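Side-chain contacts in ATP-dependent RNA helicase HrpB (Escherichia coli, PDB 6EUD), which hydrolyses ATP to ADP and phosphate as a DExH-box NTPase with RNA helicase activity and binds single-stranded RNA: residues Gln197-Ala202 with Leu220-Val225; Glu233-Arg238 with Val271-Asn276; Asp574-Asp579 with Gly583-Trp588. All blocks are in the same frame, centred on the assembly; numbering follows the deposited sequence. Where two conformers were deposited one is given.

Contact 1: Gln197-Ala202 with Leu220-Val225; sequences QRFDDA and LFLPGV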
ATOM      1  N   GLN A 197      31.957   0.737 -11.051  1.00 28.03           N
ATOM      2  CA  GLN A 197      31.861  -0.544 -11.748  0.54 28.71           C
ATOM      3  C   GLN A 197      30.395  -0.908 -11.976  1.00 28.65           C
ATOM      4  O   GLN A 197      29.546  -0.605 -11.135  1.00 25.54           O
ATOM      5  CB  GLN A 197      32.549  -1.665 -10.950  0.54 31.58           C
ATOM      6  CG  GLN A 197      34.073  -1.624 -10.954  0.54 37.46           C
ATOM      7  CD  GLN A 197      34.701  -2.829 -10.259  0.54 46.15           C
ATOM      8  OE1 GLN A 197      34.003  -3.716  -9.781  0.54 47.51           O
ATOM      9  NE2 GLN A 197      36.027  -2.855 -10.197  0.54 52.59           N
ATOM     10  N   ARG A 198      30.102  -1.565 -13.101  1.00 30.47           N
ATOM     11  CA  ARG A 198      28.770  -2.122 -13.327  1.00 34.08           C
ATOM     12  C   ARG A 198      28.451  -3.158 -12.251  1.00 33.82           C
ATOM     13  O   ARG A 198      29.360  -3.731 -11.654  1.00 35.39           O
ATOM     14  CB  ARG A 198      28.667  -2.766 -14.708  1.00 39.36           C
ATOM     15  CG  ARG A 198      29.136  -1.872 -15.835  1.00 45.55           C
ATOM     16  CD  ARG A 198      29.042  -2.579 -17.172  1.00 46.46           C
ATOM     17  NE  ARG A 198      27.655  -2.859 -17.501  1.00 48.97           N
ATOM     18  CZ  ARG A 198      27.213  -4.043 -17.887  1.00 53.94           C
ATOM     19  NH1 ARG A 198      28.079  -5.038 -18.012  1.00 64.36           N
ATOM     20  NH2 ARG A 198      25.921  -4.234 -18.163  1.00 45.79           N
ATOM     21  N   PHE A 199      27.166  -3.410 -12.005  1.00 31.10           N
ATOM     22  CA  PHE A 199      26.787  -4.443 -11.049  1.00 27.29           C
ATOM     23  C   PHE A 199      27.358  -5.820 -11.455  1.00 32.06           C
ATOM     24  O   PHE A 199      28.028  -6.470 -10.648  1.00 35.24           O
ATOM     25  CB  PHE A 199      25.256  -4.502 -10.901  1.00 23.39           C
ATOM     26  CG  PHE A 199      24.766  -5.571  -9.952  1.00 27.84           C
ATOM     27  CD1 PHE A 199      24.808  -5.374  -8.569  1.00 26.65           C
ATOM     28  CD2 PHE A 199      24.252  -6.775 -10.441  1.00 27.23           C
ATOM     29  CE1 PHE A 199      24.351  -6.353  -7.688  1.00 24.67           C
ATOM     30  CE2 PHE A 199      23.783  -7.762  -9.566  1.00 26.06           C
ATOM     31  CZ  PHE A 199      23.831  -7.545  -8.184  1.00 27.16           C
ATOM     32  N   ASP A 200      27.128  -6.246 -12.700  1.00 29.73           N
ATOM     33  CA  ASP A 200      27.505  -7.599 -13.110  1.00 30.76           C
ATOM     34  C   ASP A 200      29.028  -7.817 -13.089  1.00 32.61           C
ATOM     35  O   ASP A 200      29.490  -8.886 -12.673  1.00 39.89           O
ATOM     36  CB  ASP A 200      26.933  -7.948 -14.504  1.00 35.60           C
ATOM     37  CG  ASP A 200      27.402  -6.999 -15.613  1.00 43.93           C
ATOM     38  OD1 ASP A 200      28.235  -6.097 -15.367  1.00 47.68           O
ATOM     39  OD2 ASP A 200      26.949  -7.178 -16.762  1.00 46.07           O
ATOM     40  N   ASP A 201      29.806  -6.823 -13.511  1.00 27.39           N
ATOM     41  CA  ASP A 201      31.268  -6.901 -13.399  1.00 33.12           C
ATOM     42  C   ASP A 201      31.720  -6.984 -11.946  1.00 34.80           C
ATOM     43  O   ASP A 201      32.591  -7.779 -11.592  1.00 41.15           O
ATOM     44  CB  ASP A 201      31.937  -5.689 -14.041  1.00 44.20           C
ATOM     45  CG  ASP A 201      31.876  -5.717 -15.558  1.00 55.49           C
ATOM     46  OD1 ASP A 201      31.777  -6.823 -16.132  1.00 60.98           O
ATOM     47  OD2 ASP A 201      31.929  -4.630 -16.175  1.00 59.92           O
ATOM     48  N   ALA A 202      31.134  -6.138 -11.107  1.00 28.22           N
ATOM     49  CA  ALA A 202      31.529  -6.074  -9.718  1.00 27.44           C
ATOM     50  C   ALA A 202      31.236  -7.412  -9.042  1.00 25.49           C
ATOM     51  O   ALA A 202      32.085  -7.926  -8.318  1.00 26.67           O
ATOM     52  CB  ALA A 202      30.816  -4.919  -9.000  1.00 23.42           C
ATOM     53  N   LEU A 220      25.560 -18.150  -5.325  1.00 31.85           N
ATOM     54  CA  LEU A 220      25.495 -16.717  -5.563  1.00 31.05           C
ATOM     55  C   LEU A 220      24.041 -16.264  -5.689  1.00 31.03           C
ATOM     56  O   LEU A 220      23.347 -16.697  -6.608  1.00 34.14           O
ATOM     57  CB  LEU A 220      26.284 -16.373  -6.831  1.00 28.76           C
ATOM     58  CG  LEU A 220      26.174 -14.977  -7.429  1.00 32.60           C
ATOM     59  CD1 LEU A 220      26.550 -13.895  -6.415  1.00 29.26           C
ATOM     60  CD2 LEU A 220      27.060 -14.896  -8.687  1.00 34.33           C
ATOM     61  N   PHE A 221      23.587 -15.409  -4.773  1.00 27.28           N
ATOM     62  CA  PHE A 221      22.221 -14.884  -4.820  1.00 29.90           C
ATOM     63  C   PHE A 221      22.177 -13.604  -5.626  1.00 32.00           C
ATOM     64  O   PHE A 221      22.942 -12.696  -5.354  1.00 31.66           O
ATOM     65  CB  PHE A 221      21.666 -14.628  -3.407  1.00 29.33           C
ATOM     66  CG  PHE A 221      21.380 -15.902  -2.611  1.00 30.83           C
ATOM     67  CD1 PHE A 221      22.269 -16.351  -1.624  1.00 28.50           C
ATOM     68  CD2 PHE A 221      20.224 -16.645  -2.848  1.00 30.95           C
ATOM     69  CE1 PHE A 221      22.006 -17.519  -0.883  1.00 27.07           C
ATOM     70  CE2 PHE A 221      19.951 -17.814  -2.115  1.00 27.15           C
ATOM     71  CZ  PHE A 221      20.841 -18.250  -1.131  1.00 24.31           C
ATOM     72  N   LEU A 222      21.280 -13.547  -6.614  1.00 32.92           N
ATOM     73  CA  LEU A 222      21.098 -12.380  -7.478  1.00 29.64           C
ATOM     74  C   LEU A 222      19.616 -11.981  -7.529  1.00 33.51           C
ATOM     75  O   LEU A 222      18.751 -12.776  -7.147  1.00 35.07           O
ATOM     76  CB  LEU A 222      21.642 -12.695  -8.874  1.00 29.51           C
ATOM     77  CG  LEU A 222      23.157 -12.856  -8.811  1.00 24.80           C
ATOM     78  CD1 LEU A 222      23.762 -13.358 -10.114  1.00 24.64           C
ATOM     79  CD2 LEU A 222      23.758 -11.508  -8.390  1.00 24.03           C
ATOM     80  N   PRO A 223      19.306 -10.750  -7.995  1.00 34.62           N
ATOM     81  CA  PRO A 223      17.902 -10.304  -7.958  1.00 35.50           C
ATOM     82  C   PRO A 223      16.972 -11.014  -8.959  1.00 42.11           C
ATOM     83  O   PRO A 223      15.805 -11.240  -8.638  1.00 49.87           O
ATOM     84  CB  PRO A 223      17.996  -8.814  -8.308  1.00 33.71           C
ATOM     85  CG  PRO A 223      19.451  -8.430  -8.063  1.00 27.76           C
ATOM     86  CD  PRO A 223      20.216  -9.662  -8.405  1.00 31.43           C
ATOM     87  N   GLY A 224      17.464 -11.331 -10.150  1.00 36.45           N
ATOM     88  CA  GLY A 224      16.637 -11.982 -11.143  1.00 34.42           C
ATOM     89  C   GLY A 224      17.391 -12.609 -12.297  1.00 40.00           C
ATOM     90  O   GLY A 224      18.625 -12.550 -12.366  1.00 42.45           O
ATOM     91  N   VAL A 225      16.630 -13.196 -13.220  1.00 37.46           N
ATOM     92  CA  VAL A 225      17.174 -13.925 -14.352  1.00 32.79           C
ATOM     93  C   VAL A 225      18.142 -13.112 -15.200  1.00 28.79           C
ATOM     94  O   VAL A 225      19.231 -13.582 -15.562  1.00 33.48           O
ATOM     95  CB  VAL A 225      16.045 -14.436 -15.243  1.00 41.65           C
ATOM     96  CG1 VAL A 225      16.614 -15.169 -16.483  1.00 42.91           C
ATOM     97  CG2 VAL A 225      15.145 -15.366 -14.442  1.00 43.80           C
TER

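Contact 2: Glu233-Arg238 with Val271-Asn276; sequences EQLASR and VVLATN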
ATOM      1  N   GLU A 233      27.987 -14.428 -17.768  1.00 48.08           N
ATOM      2  CA  GLU A 233      28.889 -14.076 -18.853  1.00 54.80           C
ATOM      3  C   GLU A 233      30.179 -13.437 -18.325  1.00 47.78           C
ATOM      4  O   GLU A 233      31.266 -13.770 -18.799  1.00 48.29           O
ATOM      5  CB  GLU A 233      28.196 -13.137 -19.839  1.00 70.88           C
ATOM      6  CG  GLU A 233      29.116 -12.608 -20.913  1.00 89.95           C
ATOM      7  CD  GLU A 233      28.358 -12.025 -22.081  1.00108.13           C
ATOM      8  OE1 GLU A 233      27.111 -12.090 -22.062  1.00118.30           O
ATOM      9  OE2 GLU A 233      29.007 -11.508 -23.018  1.00117.97           O
ATOM     10  N   GLN A 234      30.064 -12.538 -17.345  1.00 38.95           N
ATOM     11  CA  GLN A 234      31.247 -11.880 -16.794  1.00 37.88           C
ATOM     12  C   GLN A 234      32.100 -12.860 -16.015  1.00 39.29           C
ATOM     13  O   GLN A 234      33.326 -12.755 -15.999  1.00 43.46           O
ATOM     14  CB  GLN A 234      30.857 -10.699 -15.901  1.00 38.07           C
ATOM     15  CG  GLN A 234      30.185  -9.584 -16.669  1.00 41.04           C
ATOM     16  CD  GLN A 234      30.990  -9.190 -17.905  1.00 46.24           C
ATOM     17  OE1 GLN A 234      32.212  -9.056 -17.843  1.00 49.36           O
ATOM     18  NE2 GLN A 234      30.311  -9.031 -19.035  1.00 45.55           N
ATOM     19  N   LEU A 235      31.445 -13.815 -15.367  1.00 38.58           N
ATOM     20  CA  LEU A 235      32.128 -14.818 -14.562  1.00 40.29           C
ATOM     21  C   LEU A 235      32.954 -15.744 -15.463  1.00 41.79           C
ATOM     22  O   LEU A 235      34.088 -16.100 -15.153  1.00 45.08           O
ATOM     23  CB  LEU A 235      31.093 -15.594 -13.750  1.00 38.63           C
ATOM     24  CG  LEU A 235      31.413 -16.066 -12.339  1.00 40.17           C
ATOM     25  CD1 LEU A 235      32.225 -15.030 -11.610  1.00 38.13           C
ATOM     26  CD2 LEU A 235      30.098 -16.326 -11.616  1.00 34.17           C
ATOM     27  N   ALA A 236      32.379 -16.075 -16.610  1.00 41.36           N
ATOM     28  CA  ALA A 236      32.951 -17.001 -17.584  1.00 43.29           C
ATOM     29  C   ALA A 236      34.404 -16.713 -18.019  1.00 47.96           C
ATOM     30  O   ALA A 236      35.155 -17.636 -18.352  1.00 51.71           O
ATOM     31  CB  ALA A 236      32.043 -17.043 -18.802  1.00 38.75           C
ATOM     32  N   SER A 237      34.798 -15.445 -18.006  1.00 45.94           N
ATOM     33  CA  SER A 237      36.141 -15.036 -18.421  1.00 47.15           C
ATOM     34  C   SER A 237      37.118 -14.890 -17.245  1.00 50.42           C
ATOM     35  O   SER A 237      38.303 -14.624 -17.433  1.00 47.77           O
ATOM     36  CB  SER A 237      36.056 -13.713 -19.165  1.00 46.05           C
ATOM     37  OG  SER A 237      35.516 -12.712 -18.309  1.00 46.91           O
ATOM     38  N   ARG A 238      36.603 -15.048 -16.029  1.00 50.90           N
ATOM     39  CA  ARG A 238      37.391 -14.794 -14.836  1.00 50.22           C
ATOM     40  C   ARG A 238      37.587 -16.050 -13.980  1.00 50.95           C
ATOM     41  O   ARG A 238      38.204 -15.984 -12.907  1.00 51.92           O
ATOM     42  CB  ARG A 238      36.734 -13.684 -13.994  1.00 48.24           C
ATOM     43  CG  ARG A 238      36.691 -12.305 -14.650  1.00 48.33           C
ATOM     44  CD  ARG A 238      35.853 -11.330 -13.818  1.00 49.17           C
ATOM     45  NE  ARG A 238      35.887  -9.958 -14.319  1.00 51.55           N
ATOM     46  CZ  ARG A 238      35.156  -9.523 -15.347  1.00 53.16           C
ATOM     47  NH1 ARG A 238      34.362 -10.360 -16.004  1.00 52.70           N
ATOM     48  NH2 ARG A 238      35.230  -8.256 -15.738  1.00 53.80           N
ATOM     49  N   VAL A 271      29.613 -22.958  -9.340  1.00 36.51           N
ATOM     50  CA  VAL A 271      28.991 -21.721  -8.923  1.00 33.76           C
ATOM     51  C   VAL A 271      27.525 -21.765  -9.314  1.00 34.75           C
ATOM     52  O   VAL A 271      27.198 -21.829 -10.492  1.00 41.41           O
ATOM     53  CB  VAL A 271      29.650 -20.494  -9.560  1.00 32.03           C
ATOM     54  CG1 VAL A 271      28.888 -19.217  -9.162  1.00 25.72           C
ATOM     55  CG2 VAL A 271      31.122 -20.415  -9.158  1.00 30.49           C
ATOM     56  N   VAL A 272      26.646 -21.736  -8.326  1.00 29.67           N
ATOM     57  CA  VAL A 272      25.228 -21.730  -8.600  1.00 32.77           C
ATOM     58  C   VAL A 272      24.734 -20.302  -8.508  1.00 34.59           C
ATOM     59  O   VAL A 272      24.866 -19.649  -7.477  1.00 39.02           O
ATOM     60  CB  VAL A 272      24.446 -22.639  -7.632  1.00 26.87           C
ATOM     61  CG1 VAL A 272      22.981 -22.577  -7.925  1.00 29.30           C
ATOM     62  CG2 VAL A 272      24.916 -24.060  -7.764  1.00 31.08           C
ATOM     63  N   LEU A 273      24.197 -19.811  -9.617  1.00 35.08           N
ATOM     64  CA  LEU A 273      23.665 -18.464  -9.689  1.00 32.96           C
ATOM     65  C   LEU A 273      22.145 -18.569  -9.564  1.00 35.83           C
ATOM     66  O   LEU A 273      21.476 -19.113 -10.431  1.00 36.16           O
ATOM     67  CB  LEU A 273      24.083 -17.776 -10.995  1.00 33.34           C
ATOM     68  CG  LEU A 273      25.568 -17.741 -11.416  1.00 32.64           C
ATOM     69  CD1 LEU A 273      25.970 -18.977 -12.239  1.00 27.59           C
ATOM     70  CD2 LEU A 273      25.907 -16.449 -12.175  1.00 29.99           C
ATOM     71  N   ALA A 274      21.598 -18.055  -8.473  1.00 35.62           N
ATOM     72  CA  ALA A 274      20.189 -18.265  -8.175  1.00 34.49           C
ATOM     73  C   ALA A 274      19.516 -16.994  -7.695  1.00 35.90           C
ATOM     74  O   ALA A 274      20.189 -16.046  -7.259  1.00 39.29           O
ATOM     75  CB  ALA A 274      20.032 -19.375  -7.126  1.00 31.57           C
ATOM     76  N   THR A 275      18.188 -16.985  -7.782  1.00 35.46           N
ATOM     77  CA  THR A 275      17.355 -15.985  -7.120  1.00 36.64           C
ATOM     78  C   THR A 275      17.050 -16.463  -5.709  1.00 41.50           C
ATOM     79  O   THR A 275      17.439 -17.578  -5.347  1.00 38.79           O
ATOM     80  CB  THR A 275      16.045 -15.771  -7.862  1.00 37.96           C
ATOM     81  OG1 THR A 275      15.326 -17.008  -7.864  1.00 45.35           O
ATOM     82  CG2 THR A 275      16.309 -15.344  -9.293  1.00 37.53           C
ATOM     83  N   ASN A 276      16.311 -15.675  -4.922  1.00 47.22           N
ATOM     84  CA  ASN A 276      16.075 -16.062  -3.524  1.00 50.32           C
ATOM     85  C   ASN A 276      15.174 -17.291  -3.328  1.00 53.01           C
ATOM     86  O   ASN A 276      14.842 -17.649  -2.202  1.00 50.66           O
ATOM     87  CB  ASN A 276      15.526 -14.882  -2.711  1.00 48.62           C
ATOM     88  CG  ASN A 276      14.258 -14.307  -3.280  1.00 51.63           C
ATOM     89  OD1 ASN A 276      13.679 -14.831  -4.239  1.00 52.99           O
ATOM     90  ND2 ASN A 276      13.817 -13.201  -2.691  1.00 51.26           N
TER

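Contact 3: Asp574-Asp579 with Gly583-Trp588; sequences DTVEWD and GTLKAW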
ATOM      1  N   ASP A 574     -16.456  24.301 -15.094  1.00 61.08           N
ATOM      2  CA  ASP A 574     -16.368  25.693 -15.528  1.00 56.13           C
ATOM      3  C   ASP A 574     -15.439  26.502 -14.622  1.00 52.25           C
ATOM      4  O   ASP A 574     -15.288  26.205 -13.432  1.00 51.64           O
ATOM      5  CB  ASP A 574     -17.759  26.327 -15.565  1.00 61.51           C
ATOM      6  CG  ASP A 574     -18.729  25.556 -16.445  1.00 68.10           C
ATOM      7  OD1 ASP A 574     -18.271  24.890 -17.400  1.00 69.12           O
ATOM      8  OD2 ASP A 574     -19.951  25.614 -16.181  1.00 71.24           O
ATOM      9  N   THR A 575     -14.799  27.519 -15.186  1.00 49.51           N
ATOM     10  CA  THR A 575     -13.890  28.343 -14.410  1.00 45.95           C
ATOM     11  C   THR A 575     -14.037  29.806 -14.764  1.00 49.55           C
ATOM     12  O   THR A 575     -14.001  30.178 -15.939  1.00 50.57           O
ATOM     13  CB  THR A 575     -12.420  27.931 -14.619  1.00 48.77           C
ATOM     14  OG1 THR A 575     -12.259  26.548 -14.296  1.00 51.40           O
ATOM     15  CG2 THR A 575     -11.501  28.744 -13.722  1.00 48.78           C
ATOM     16  N   VAL A 576     -14.217  30.644 -13.748  1.00 50.97           N
ATOM     17  CA  VAL A 576     -14.187  32.087 -13.961  1.00 50.03           C
ATOM     18  C   VAL A 576     -13.224  32.704 -12.961  1.00 52.47           C
ATOM     19  O   VAL A 576     -13.257  32.385 -11.773  1.00 51.53           O
ATOM     20  CB  VAL A 576     -15.584  32.735 -13.838  1.00 48.96           C
ATOM     21  CG1 VAL A 576     -15.469  34.234 -13.918  1.00 53.45           C
ATOM     22  CG2 VAL A 576     -16.481  32.259 -14.942  1.00 50.61           C
ATOM     23  N   GLU A 577     -12.352  33.573 -13.457  1.00 58.80           N
ATOM     24  CA  GLU A 577     -11.329  34.214 -12.635  1.00 59.86           C
ATOM     25  C   GLU A 577     -10.744  35.398 -13.390  1.00 58.92           C
ATOM     26  O   GLU A 577     -11.008  35.572 -14.585  1.00 60.18           O
ATOM     27  CB  GLU A 577     -10.224  33.229 -12.287  1.00 60.71           C
ATOM     28  CG  GLU A 577      -9.456  32.794 -13.519  1.00 65.25           C
ATOM     29  CD  GLU A 577      -8.712  31.512 -13.302  1.00 68.63           C
ATOM     30  OE1 GLU A 577      -7.650  31.330 -13.930  1.00 70.06           O
ATOM     31  OE2 GLU A 577      -9.196  30.686 -12.502  1.00 71.44           O
ATOM     32  N   TRP A 578      -9.939  36.200 -12.699  1.00 55.99           N
ATOM     33  CA  TRP A 578      -9.307  37.358 -13.323  1.00 59.40           C
ATOM     34  C   TRP A 578      -7.806  37.157 -13.529  1.00 62.48           C
ATOM     35  O   TRP A 578      -7.051  36.951 -12.576  1.00 65.99           O
ATOM     36  CB  TRP A 578      -9.552  38.613 -12.486  1.00 55.23           C
ATOM     37  CG  TRP A 578      -9.007  39.848 -13.116  1.00 56.09           C
ATOM     38  CD1 TRP A 578      -7.812  40.454 -12.835  1.00 51.72           C
ATOM     39  CD2 TRP A 578      -9.634  40.649 -14.139  1.00 56.43           C
ATOM     40  NE1 TRP A 578      -7.660  41.575 -13.617  1.00 53.40           N
ATOM     41  CE2 TRP A 578      -8.761  41.720 -14.424  1.00 55.29           C
ATOM     42  CE3 TRP A 578     -10.845  40.562 -14.833  1.00 58.59           C
ATOM     43  CZ2 TRP A 578      -9.063  42.707 -15.375  1.00 58.71           C
ATOM     44  CZ3 TRP A 578     -11.140  41.540 -15.784  1.00 64.50           C
ATOM     45  CH2 TRP A 578     -10.252  42.599 -16.043  1.00 63.89           C
ATOM     46  N   ASP A 579      -7.386  37.225 -14.787  1.00 61.10           N
ATOM     47  CA  ASP A 579      -5.983  37.125 -15.150  1.00 61.03           C
ATOM     48  C   ASP A 579      -5.283  38.487 -14.982  1.00 60.86           C
ATOM     49  O   ASP A 579      -5.396  39.381 -15.841  1.00 59.28           O
ATOM     50  CB  ASP A 579      -5.861  36.593 -16.585  1.00 64.87           C
ATOM     51  CG  ASP A 579      -4.422  36.447 -17.045  1.00 70.45           C
ATOM     52  OD1 ASP A 579      -3.510  36.504 -16.192  1.00 70.95           O
ATOM     53  OD2 ASP A 579      -4.210  36.237 -18.261  1.00 76.34           O
ATOM     54  N   GLY A 583      -4.722  41.340 -17.503  1.00 67.81           N
ATOM     55  CA  GLY A 583      -5.788  42.280 -17.202  1.00 68.21           C
ATOM     56  C   GLY A 583      -7.084  42.006 -17.935  1.00 67.97           C
ATOM     57  O   GLY A 583      -7.724  42.920 -18.459  1.00 68.64           O
ATOM     58  N   THR A 584      -7.479  40.739 -17.952  1.00 68.87           N
ATOM     59  CA  THR A 584      -8.654  40.300 -18.688  1.00 74.82           C
ATOM     60  C   THR A 584      -9.425  39.269 -17.868  1.00 74.98           C
ATOM     61  O   THR A 584      -8.876  38.656 -16.953  1.00 70.80           O
ATOM     62  CB  THR A 584      -8.262  39.705 -20.059  1.00 77.65           C
ATOM     63  OG1 THR A 584      -9.401  39.080 -20.664  1.00 80.01           O
ATOM     64  CG2 THR A 584      -7.170  38.678 -19.899  1.00 75.42           C
ATOM     65  N   LEU A 585     -10.706  39.096 -18.185  1.00 76.27           N
ATOM     66  CA  LEU A 585     -11.529  38.084 -17.529  1.00 71.76           C
ATOM     67  C   LEU A 585     -11.376  36.750 -18.261  1.00 72.78           C
ATOM     68  O   LEU A 585     -11.554  36.680 -19.481  1.00 77.24           O
ATOM     69  CB  LEU A 585     -12.997  38.525 -17.496  1.00 70.09           C
ATOM     70  CG  LEU A 585     -14.055  37.484 -17.119  1.00 64.86           C
ATOM     71  CD1 LEU A 585     -13.987  37.158 -15.652  1.00 59.75           C
ATOM     72  CD2 LEU A 585     -15.440  37.973 -17.500  1.00 67.11           C
ATOM     73  N   LYS A 586     -11.016  35.701 -17.529  1.00 67.65           N
ATOM     74  CA  LYS A 586     -10.905  34.377 -18.127  1.00 67.53           C
ATOM     75  C   LYS A 586     -12.104  33.541 -17.723  1.00 64.14           C
ATOM     76  O   LYS A 586     -12.409  33.409 -16.544  1.00 60.84           O
ATOM     77  CB  LYS A 586      -9.600  33.678 -17.720  1.00 67.15           C
ATOM     78  CG  LYS A 586      -8.356  34.269 -18.373  1.00 71.12           C
ATOM     79  CD  LYS A 586      -8.605  34.539 -19.853  1.00 78.60           C
ATOM     80  CE  LYS A 586      -7.435  35.225 -20.529  1.00 79.59           C
ATOM     81  NZ  LYS A 586      -7.867  35.763 -21.848  1.00 82.99           N
ATOM     82  N   ALA A 587     -12.786  32.983 -18.716  1.00 65.09           N
ATOM     83  CA  ALA A 587     -14.008  32.228 -18.478  1.00 61.00           C
ATOM     84  C   ALA A 587     -14.143  31.121 -19.497  1.00 61.17           C
ATOM     85  O   ALA A 587     -14.520  31.349 -20.660  1.00 64.98           O
ATOM     86  CB  ALA A 587     -15.218  33.139 -18.522  1.00 63.66           C
ATOM     87  N   TRP A 588     -13.831  29.912 -19.060  1.00 57.92           N
ATOM     88  CA  TRP A 588     -13.889  28.789 -19.970  1.00 60.95           C
ATOM     89  C   TRP A 588     -14.668  27.619 -19.370  1.00 56.85           C
ATOM     90  O   TRP A 588     -14.849  27.531 -18.148  1.00 49.93           O
ATOM     91  CB  TRP A 588     -12.459  28.372 -20.377  1.00 62.74           C
ATOM     92  CG  TRP A 588     -11.614  27.757 -19.279  1.00 59.69           C
ATOM     93  CD1 TRP A 588     -11.467  26.423 -19.012  1.00 62.03           C
ATOM     94  CD2 TRP A 588     -10.796  28.448 -18.320  1.00 59.66           C
ATOM     95  NE1 TRP A 588     -10.620  26.240 -17.944  1.00 61.15           N
ATOM     96  CE2 TRP A 588     -10.190  27.464 -17.503  1.00 59.86           C
ATOM     97  CE3 TRP A 588     -10.517  29.794 -18.072  1.00 60.64           C
ATOM     98  CZ2 TRP A 588      -9.327  27.789 -16.452  1.00 55.39           C
ATOM     99  CZ3 TRP A 588      -9.657  30.115 -17.023  1.00 59.99           C
ATOM    100  CH2 TRP A 588      -9.074  29.114 -16.230  1.00 56.60           C
TER

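Contact 1: Gln197-Ala202 with Leu220-Val225
Phe199 holds CG anti to its own N (chi1 179°), which sends the ring from the first turn of helix 199-213 toward the chain after strand 217-221. Leu222 answers with chi1 -67°, CG beside its backbone N, and turns CD2 to the ring. Phe199 CE2 meets Leu222 CD2 at 3.9 Å. The next ring atom, Phe199 CZ, touches Pro223 CD at 4.2 Å. Both partners approach the ring obliquely, at its CE2 and CZ atoms, in apolar packing. These elements belong to the helicase C-terminal region, a RecA-like alpha/beta domain. Helix 199-213 leads into strand 217-221 of its central sheet, and the ring of Phe199 bridges the start of the helix to the chain leaving that strand. Cys293 and Gln295 of the adjoining strand 287-302 also touch Phe199. Its helix starts at the N-cap residue Arg198, whose carbonyl O accepts the backbone N-H of Ala202 at 3.0 Å. The Arg198 side chain turns to the Asp200 carboxylate. Arg198 NH1 lies 2.7 Å from Asp200 OD2 in a salt bridge whose hydrogen bond is bent and weak.

Contact 2: Glu233-Arg238 with Val271-Asn276
Leu235, near the end of helix 225-236, meets Val271 and Leu273 on strand 269-274, where the helix packs on the sheet of the second RecA-like domain. Leu235 CD2 makes both contacts. Leu235 CD2 lies 4.0 Å from Val271 CG1, the two side chains meeting tip to tip. Leu235 CD2 also lies 4.2 Å from Leu273 CD2. Val271 puts CG1 anti to its backbone N (chi1 176°), which aims this methyl at the leucine. Val271 and Leu273, two residues apart, point to the helix, while Val272 between them packs on Leu219. Helix 225-236 is the link of a beta-alpha-beta crossover between parallel strands 217-221 and 243-248, with strand 269-274 between them in the sheet. Leu235 and Val271 also touch Leu245 of strand 243-248, so the apolar layer continues past the pair.

Arg238 N bonds Leu235 O at 2.9 Å, closing a turn at this end of the segment. The guanidinium of Arg238 grips Gln234 twice through one nitrogen. Arg238 NH1 is 2.6 Å from Gln234 O, which lies in the guanidinium plane. Arg238 NH1 also donates to Gln234 OE1 at 3.1 Å, a straighter bond (159°). Ser237 OG adds a weak bond to Gln234 O.

Contact 3: Asp574-Asp579 with Gly583-Trp588
Thr575 lies over one face of the Trp588 indole at a hydrogen-bonded pair of an antiparallel beta hairpin in the HrpB connector region. The threonine side chain is the bump that the flat ring covers. Thr575 CB stands 3.7 Å from the centroid of the Trp588 six-membered ring, a CH-pi contact. The methyl Thr575 CG2 lies over the same face, 3.5 Å from Trp588 CH2. Trp588 has CG between its backbone N and carbonyl carbon (chi1 69°), which folds the ring across toward the partner strand. Glu577 OE1 comes to the ring edge near its plane, and the carboxylate is turned 85° to the indole. That oxygen also forms a salt bridge with Lys622. With an alanine at Trp588, Thr575 would probably lose the ring it packs against, and a gap would open beside the Glu577 carboxylate.

On the sheet face that carries Val576, Trp578, Leu585 and Ala587, the Val576 methyls fork to two neighbours. Val576 CG1 meets Leu585 CD1 at 3.7 Å, and Val576 CG2 meets Ala587 CB at 3.9 Å. Trp578 lies across the hairpin end, against the backbone of Gly583 and Thr584. There Gly583 and Thr584 both face Asp579 in a G1 beta bulge. Thr584 O bonds Asp579 N at 3.0 Å and sits 3.4 Å above the plane of the Trp578 ring, toward its rim.

Contacts 1 and 2 are neighbours in the same RecA-like domain, their centres about 8 Å apart. Their strands, 217-221 and 269-274, lie side by side. Leu220 N is 2.7 Å from Val272 O, and Leu222 N is 2.8 Å from Ala274 O, both probable hydrogen bonds. Helix 225-236 of contact 2 follows strand 217-221 in the chain after the short link 222-224. Asp201 and Arg238 add a long, weak ion pair between the two contacts. Contact 3 stands apart in the connector region, its centre about 57 Å from that of contact 1 and 64 Å from that of contact 2. All three lie away from the DEFH box and the predicted ATP site of the first RecA-like domain.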